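Local coordinates for uncharacterized protein (Pseudomonas aeruginosa, PDB 4O5P) that probably hydrolyses membrane phospholipids as a toxic effector delivered by the type VI secretion system, at residues L479-Y488 and L651-D661. Sequence-based numbering, arbitrary orientation.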
ATOM      1  N   LEU A 479       8.422 -21.654   7.050  1.00 13.20           N
ATOM      2  CA  LEU A 479       9.098 -21.341   8.320  1.00 15.17           C
ATOM      3  C   LEU A 479       8.145 -20.769   9.373  1.00 14.08           C
ATOM      4  O   LEU A 479       8.100 -21.239  10.528  1.00 14.09           O
ATOM      5  CB  LEU A 479      10.288 -20.401   8.082  1.00 16.29           C
ATOM      6  CG  LEU A 479      11.050 -19.841   9.285  1.00 15.76           C
ATOM      7  CD1 LEU A 479      11.527 -20.966  10.210  1.00 15.44           C
ATOM      8  CD2 LEU A 479      12.238 -18.991   8.790  1.00 15.88           C
ATOM      9  N   ILE A 480       7.360 -19.773   8.988  1.00 14.11           N
ATOM     10  CA  ILE A 480       6.438 -19.213   9.973  1.00 14.65           C
ATOM     11  C   ILE A 480       5.320 -20.218  10.328  1.00 15.46           C
ATOM     12  O   ILE A 480       4.846 -20.256  11.465  1.00 12.38           O
ATOM     13  CB  ILE A 480       5.905 -17.826   9.551  1.00 11.85           C
ATOM     14  CG1 ILE A 480       5.247 -17.128  10.741  1.00 11.46           C
ATOM     15  CG2 ILE A 480       4.955 -17.950   8.389  1.00 15.82           C
ATOM     16  CD1 ILE A 480       4.868 -15.651  10.494  1.00 14.00           C
ATOM     17  N   THR A 481       4.934 -21.055   9.364  1.00 13.79           N
ATOM     18  CA  THR A 481       4.012 -22.156   9.663  1.00 15.70           C
ATOM     19  C   THR A 481       4.618 -23.066  10.736  1.00 15.62           C
ATOM     20  O   THR A 481       3.957 -23.398  11.727  1.00 16.15           O
ATOM     21  CB  THR A 481       3.709 -23.003   8.409  1.00 17.21           C
ATOM     22  OG1 THR A 481       2.997 -22.209   7.447  1.00 17.55           O
ATOM     23  CG2 THR A 481       2.851 -24.231   8.781  1.00 15.69           C
ATOM     24  N   ALA A 482       5.875 -23.470  10.529  1.00 15.10           N
ATOM     25  CA  ALA A 482       6.593 -24.292  11.507  1.00 16.90           C
ATOM     26  C   ALA A 482       6.574 -23.658  12.894  1.00 16.37           C
ATOM     27  O   ALA A 482       6.330 -24.344  13.880  1.00 15.69           O
ATOM     28  CB  ALA A 482       8.034 -24.549  11.055  1.00 14.53           C
ATOM     29  N   TRP A 483       6.816 -22.349  12.970  1.00 14.25           N
ATOM     30  CA  TRP A 483       6.746 -21.645  14.255  1.00 17.31           C
ATOM     31  C   TRP A 483       5.344 -21.664  14.872  1.00 14.53           C
ATOM     32  O   TRP A 483       5.199 -21.818  16.088  1.00 14.83           O
ATOM     33  CB  TRP A 483       7.207 -20.199  14.087  1.00 16.41           C
ATOM     34  CG  TRP A 483       7.092 -19.346  15.327  1.00 13.96           C
ATOM     35  CD1 TRP A 483       8.049 -19.159  16.286  1.00 16.24           C
ATOM     36  CD2 TRP A 483       5.981 -18.521  15.705  1.00 15.17           C
ATOM     37  NE1 TRP A 483       7.593 -18.265  17.243  1.00 15.44           N
ATOM     38  CE2 TRP A 483       6.325 -17.872  16.914  1.00 15.59           C
ATOM     39  CE3 TRP A 483       4.715 -18.287  15.149  1.00 15.54           C
ATOM     40  CZ2 TRP A 483       5.454 -17.003  17.572  1.00 14.81           C
ATOM     41  CZ3 TRP A 483       3.857 -17.415  15.796  1.00 15.80           C
ATOM     42  CH2 TRP A 483       4.232 -16.781  16.993  1.00 17.53           C
ATOM     43  N   ARG A 484       4.319 -21.503  14.036  1.00 15.88           N
ATOM     44  CA  ARG A 484       2.932 -21.573  14.508  1.00 15.99           C
ATOM     45  C   ARG A 484       2.550 -22.966  15.000  1.00 14.71           C
ATOM     46  O   ARG A 484       1.736 -23.082  15.906  1.00 17.94           O
ATOM     47  CB  ARG A 484       1.931 -21.138  13.426  1.00 13.05           C
ATOM     48  CG  ARG A 484       1.979 -19.670  13.073  1.00 18.45           C
ATOM     49  CD  ARG A 484       1.201 -19.385  11.775  1.00 16.95           C
ATOM     50  NE  ARG A 484       1.439 -17.995  11.393  1.00 22.15           N
ATOM     51  CZ  ARG A 484       1.476 -17.569  10.142  1.00 15.99           C
ATOM     52  NH1 ARG A 484       1.262 -18.415   9.143  1.00 16.15           N
ATOM     53  NH2 ARG A 484       1.718 -16.297   9.899  1.00 21.54           N
ATOM     54  N   ILE A 485       3.110 -24.022  14.410  1.00 14.71           N
ATOM     55  CA  ILE A 485       2.747 -25.373  14.866  1.00 16.67           C
ATOM     56  C   ILE A 485       3.049 -25.513  16.376  1.00 20.54           C
ATOM     57  O   ILE A 485       2.298 -26.156  17.124  1.00 15.95           O
ATOM     58  CB  ILE A 485       3.456 -26.485  14.055  1.00 16.02           C
ATOM     59  CG1 ILE A 485       2.936 -26.519  12.614  1.00 15.14           C
ATOM     60  CG2 ILE A 485       3.240 -27.859  14.699  1.00 16.57           C
ATOM     61  CD1 ILE A 485       3.833 -27.330  11.677  1.00 17.97           C
ATOM     62  N   ASP A 486       4.140 -24.898  16.824  1.00 17.20           N
ATOM     63  CA  ASP A 486       4.422 -24.901  18.253  1.00 19.82           C
ATOM     64  C   ASP A 486       3.682 -23.807  19.017  1.00 18.99           C
ATOM     65  O   ASP A 486       2.958 -24.112  19.954  1.00 20.89           O
ATOM     66  CB  ASP A 486       5.921 -24.859  18.550  1.00 18.39           C
ATOM     67  CG  ASP A 486       6.212 -25.013  20.022  1.00 21.66           C
ATOM     68  OD1 ASP A 486       6.268 -23.979  20.733  1.00 20.29           O
ATOM     69  OD2 ASP A 486       6.367 -26.172  20.475  1.00 18.64           O
ATOM     70  N   ARG A 487       3.848 -22.541  18.630  1.00 18.00           N
ATOM     71  CA  ARG A 487       3.285 -21.447  19.424  1.00 17.04           C
ATOM     72  C   ARG A 487       1.748 -21.305  19.372  1.00 18.05           C
ATOM     73  O   ARG A 487       1.153 -20.765  20.296  1.00 16.66           O
ATOM     74  CB  ARG A 487       3.931 -20.106  19.043  1.00 15.68           C
ATOM     75  CG  ARG A 487       5.155 -19.712  19.879  1.00 17.86           C
ATOM     76  CD  ARG A 487       6.374 -20.640  19.701  1.00 19.16           C
ATOM     77  NE  ARG A 487       7.539 -20.036  20.362  1.00 19.57           N
ATOM     78  CZ  ARG A 487       8.244 -20.607  21.337  1.00 20.60           C
ATOM     79  NH1 ARG A 487       7.930 -21.831  21.776  1.00 21.42           N
ATOM     80  NH2 ARG A 487       9.253 -19.952  21.883  1.00 13.78           N
ATOM     81  N   TYR A 488       1.118 -21.761  18.290  1.00 16.20           N
ATOM     82  CA  TYR A 488      -0.337 -21.641  18.157  1.00 20.21           C
ATOM     83  C   TYR A 488      -0.987 -23.009  18.272  1.00 20.56           C
ATOM     84  O   TYR A 488      -1.929 -23.180  19.036  1.00 19.50           O
ATOM     85  CB  TYR A 488      -0.749 -21.029  16.812  1.00 14.46           C
ATOM     86  CG  TYR A 488      -0.497 -19.545  16.636  1.00 14.77           C
ATOM     87  CD1 TYR A 488       0.104 -18.785  17.638  1.00 14.21           C
ATOM     88  CD2 TYR A 488      -0.878 -18.907  15.458  1.00 18.87           C
ATOM     89  CE1 TYR A 488       0.331 -17.433  17.466  1.00 19.54           C
ATOM     90  CE2 TYR A 488      -0.657 -17.568  15.273  1.00 15.99           C
ATOM     91  CZ  TYR A 488      -0.053 -16.830  16.283  1.00 14.99           C
ATOM     92  OH  TYR A 488       0.157 -15.493  16.116  1.00 15.70           O
ATOM     93  N   LEU A 651      16.444 -17.210  15.994  1.00 17.20           N
ATOM     94  CA  LEU A 651      15.384 -17.244  14.989  1.00 14.36           C
ATOM     95  C   LEU A 651      13.984 -17.340  15.621  1.00 18.43           C
ATOM     96  O   LEU A 651      13.086 -16.497  15.344  1.00 15.90           O
ATOM     97  CB  LEU A 651      15.625 -18.404  14.026  1.00 12.81           C
ATOM     98  CG  LEU A 651      14.635 -18.551  12.872  1.00 13.87           C
ATOM     99  CD1 LEU A 651      14.641 -17.289  11.990  1.00 14.58           C
ATOM    100  CD2 LEU A 651      14.946 -19.801  12.047  1.00 14.23           C
ATOM    101  N   VAL A 652      13.802 -18.353  16.481  1.00 17.17           N
ATOM    102  CA  VAL A 652      12.545 -18.510  17.212  1.00 15.72           C
ATOM    103  C   VAL A 652      12.204 -17.238  18.012  1.00 16.83           C
ATOM    104  O   VAL A 652      11.052 -16.811  18.032  1.00 17.02           O
ATOM    105  CB  VAL A 652      12.527 -19.773  18.123  1.00 16.88           C
ATOM    106  CG1 VAL A 652      11.222 -19.848  18.919  1.00 13.74           C
ATOM    107  CG2 VAL A 652      12.669 -21.040  17.292  1.00 16.49           C
ATOM    108  N   ALA A 653      13.204 -16.621  18.640  1.00 14.35           N
ATOM    109  CA  ALA A 653      12.981 -15.379  19.386  1.00 15.56           C
ATOM    110  C   ALA A 653      12.573 -14.215  18.479  1.00 15.27           C
ATOM    111  O   ALA A 653      11.781 -13.357  18.883  1.00 13.20           O
ATOM    112  CB  ALA A 653      14.200 -15.008  20.208  1.00 15.99           C
ATOM    113  N   LEU A 654      13.107 -14.176  17.262  1.00 16.09           N
ATOM    114  CA  LEU A 654      12.653 -13.167  16.300  1.00 14.89           C
ATOM    115  C   LEU A 654      11.165 -13.335  16.019  1.00 15.16           C
ATOM    116  O   LEU A 654      10.420 -12.353  16.019  1.00 14.54           O
ATOM    117  CB  LEU A 654      13.418 -13.271  14.990  1.00 13.64           C
ATOM    118  CG  LEU A 654      13.097 -12.175  13.966  1.00 17.05           C
ATOM    119  CD1 LEU A 654      13.842 -10.886  14.316  1.00 17.05           C
ATOM    120  CD2 LEU A 654      13.459 -12.623  12.547  1.00 15.77           C
ATOM    121  N   PHE A 655      10.724 -14.570  15.772  1.00 14.37           N
ATOM    122  CA  PHE A 655       9.278 -14.761  15.530  1.00 15.80           C
ATOM    123  C   PHE A 655       8.408 -14.511  16.757  1.00 15.62           C
ATOM    124  O   PHE A 655       7.280 -13.997  16.631  1.00 15.37           O
ATOM    125  CB  PHE A 655       8.974 -16.139  14.924  1.00 14.95           C
ATOM    126  CG  PHE A 655       9.414 -16.260  13.492  1.00 15.70           C
ATOM    127  CD1 PHE A 655       8.620 -15.762  12.469  1.00 14.26           C
ATOM    128  CD2 PHE A 655      10.625 -16.846  13.173  1.00 15.60           C
ATOM    129  CE1 PHE A 655       9.018 -15.855  11.144  1.00 13.51           C
ATOM    130  CE2 PHE A 655      11.039 -16.941  11.841  1.00 18.36           C
ATOM    131  CZ  PHE A 655      10.230 -16.443  10.828  1.00 16.59           C
ATOM    132  N   ASP A 656       8.918 -14.891  17.929  1.00 15.34           N
ATOM    133  CA  ASP A 656       8.244 -14.606  19.204  1.00 17.43           C
ATOM    134  C   ASP A 656       8.044 -13.112  19.496  1.00 16.34           C
ATOM    135  O   ASP A 656       6.938 -12.689  19.812  1.00 15.58           O
ATOM    136  CB  ASP A 656       9.039 -15.202  20.362  1.00 16.25           C
ATOM    137  CG  ASP A 656       8.820 -16.691  20.544  1.00 17.47           C
ATOM    138  OD1 ASP A 656       8.210 -17.364  19.681  1.00 16.08           O
ATOM    139  OD2 ASP A 656       9.298 -17.200  21.577  1.00 17.88           O
ATOM    140  N   GLU A 657       9.126 -12.329  19.398  1.00 14.16           N
ATOM    141  CA  GLU A 657       9.157 -10.957  19.909  1.00 15.71           C
ATOM    142  C   GLU A 657       9.310  -9.848  18.850  1.00 16.01           C
ATOM    143  O   GLU A 657       9.295  -8.664  19.184  1.00 19.17           O
ATOM    144  CB  GLU A 657      10.273 -10.806  20.962  1.00 17.84           C
ATOM    145  CG  GLU A 657      10.106 -11.702  22.193  1.00 17.44           C
ATOM    146  CD  GLU A 657      11.153 -11.420  23.257  1.00 24.48           C
ATOM    147  OE1 GLU A 657      12.204 -10.823  22.932  1.00 25.94           O
ATOM    148  OE2 GLU A 657      10.921 -11.783  24.428  1.00 33.48           O
ATOM    149  N   GLN A 658       9.453 -10.213  17.580  1.00 18.21           N
ATOM    150  CA  GLN A 658       9.583  -9.180  16.535  1.00 15.30           C
ATOM    151  C   GLN A 658       8.514  -9.267  15.443  1.00 15.69           C
ATOM    152  O   GLN A 658       7.950  -8.249  15.049  1.00 17.06           O
ATOM    153  CB  GLN A 658      10.985  -9.205  15.927  1.00 11.92           C
ATOM    154  CG  GLN A 658      11.963  -8.222  16.612  1.00 13.18           C
ATOM    155  CD  GLN A 658      12.430  -8.665  17.992  1.00 18.80           C
ATOM    156  OE1 GLN A 658      12.628  -9.854  18.243  1.00 15.44           O
ATOM    157  NE2 GLN A 658      12.620  -7.700  18.894  1.00 18.09           N
ATOM    158  N   VAL A 659       8.214 -10.489  15.004  1.00 14.83           N
ATOM    159  CA  VAL A 659       7.300 -10.714  13.895  1.00 14.73           C
ATOM    160  C   VAL A 659       5.845 -10.658  14.343  1.00 13.17           C
ATOM    161  O   VAL A 659       5.407 -11.439  15.203  1.00 12.78           O
ATOM    162  CB  VAL A 659       7.593 -12.054  13.186  1.00 14.57           C
ATOM    163  CG1 VAL A 659       6.541 -12.342  12.097  1.00 12.83           C
ATOM    164  CG2 VAL A 659       9.004 -12.032  12.581  1.00 13.53           C
ATOM    165  N   HIS A 660       5.089  -9.746  13.742  1.00 11.05           N
ATOM    166  CA  HIS A 660       3.666  -9.601  14.072  1.00 13.64           C
ATOM    167  C   HIS A 660       2.806 -10.590  13.298  1.00 13.99           C
ATOM    168  O   HIS A 660       3.307 -11.359  12.486  1.00 13.47           O
ATOM    169  CB  HIS A 660       3.170  -8.171  13.838  1.00 12.70           C
ATOM    170  CG  HIS A 660       3.740  -7.171  14.795  1.00 13.02           C
ATOM    171  ND1 HIS A 660       5.061  -6.766  14.747  1.00 14.42           N
ATOM    172  CD2 HIS A 660       3.175  -6.498  15.826  1.00 16.24           C
ATOM    173  CE1 HIS A 660       5.277  -5.877  15.706  1.00 17.08           C
ATOM    174  NE2 HIS A 660       4.148  -5.702  16.377  1.00 16.09           N
ATOM    175  N   ASP A 661       1.508 -10.576  13.575  1.00 14.38           N
ATOM    176  CA  ASP A 661       0.599 -11.515  12.947  1.00 14.16           C
ATOM    177  C   ASP A 661      -0.527 -10.664  12.412  1.00 15.39           C
ATOM    178  O   ASP A 661      -1.470 -10.323  13.135  1.00 16.65           O
ATOM    179  CB  ASP A 661       0.084 -12.530  13.978  1.00 13.68           C
ATOM    180  CG  ASP A 661      -0.736 -13.651  13.350  1.00 16.90           C
ATOM    181  OD1 ASP A 661      -1.389 -13.422  12.308  1.00 18.32           O
ATOM    182  OD2 ASP A 661      -0.752 -14.773  13.901  1.00 16.37           O
TER
HETATM  183  O   HOH W   1       1.759 -15.822  12.946  1.00 18.25           O
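Asp656 is gripped side-on by Arg487: Arg487 NE bonds Asp656 OD1 at 2.8 Å, almost straight, and NH2 bonds OD2, each oxygen offering its syn lone pair. Guanidinium and carboxylate are nearly coplanar, 22° apart. Asp656 OD1 also accepts from Trp483 NE1 at 2.7 Å, in the ring plane. OD1 thus has two donors, and the three bonds over both oxygens would hold the carboxylate of this buried residue against rotation. The indole has a neighbour on each face. CB of Phe655 lies over the five-membered ring of Trp483, 3.5 Å from the centroid in a CH-pi contact, while Arg487 CB sits toward the rim of the opposite face. With CG anti to the backbone N (chi1 176°), Trp483 reaches directly to the helix of Phe655. The Phe655 ring continues into an apolar patch, its CZ 3.8 Å from Leu479 CG and its CE1 against Ile480 CG1; Leu479 and Leu651 meet tip to tip beyond it. Past the helix ends, Tyr488 OH gives a short 2.5 Å hydrogen bond to the anti lone pair of Asp661 OD2, the carboxylate lying near the ring plane. A water accepts from Arg484 NE and donates weakly to the same oxygen. In the second shell, Asp486 OD1 pairs with Arg487 NH1, extending the salt-bridge network, which would steady the guanidinium; Lys495 is a further partner of Asp486. The two helical segments cross at -76° with axes 10.9 Å apart, joining helix 469-487 to helix 649-657 in the Tle1-like C-terminal region. Helices 616-637 and 571-587 pack on the former, and helix 451-463 touches both.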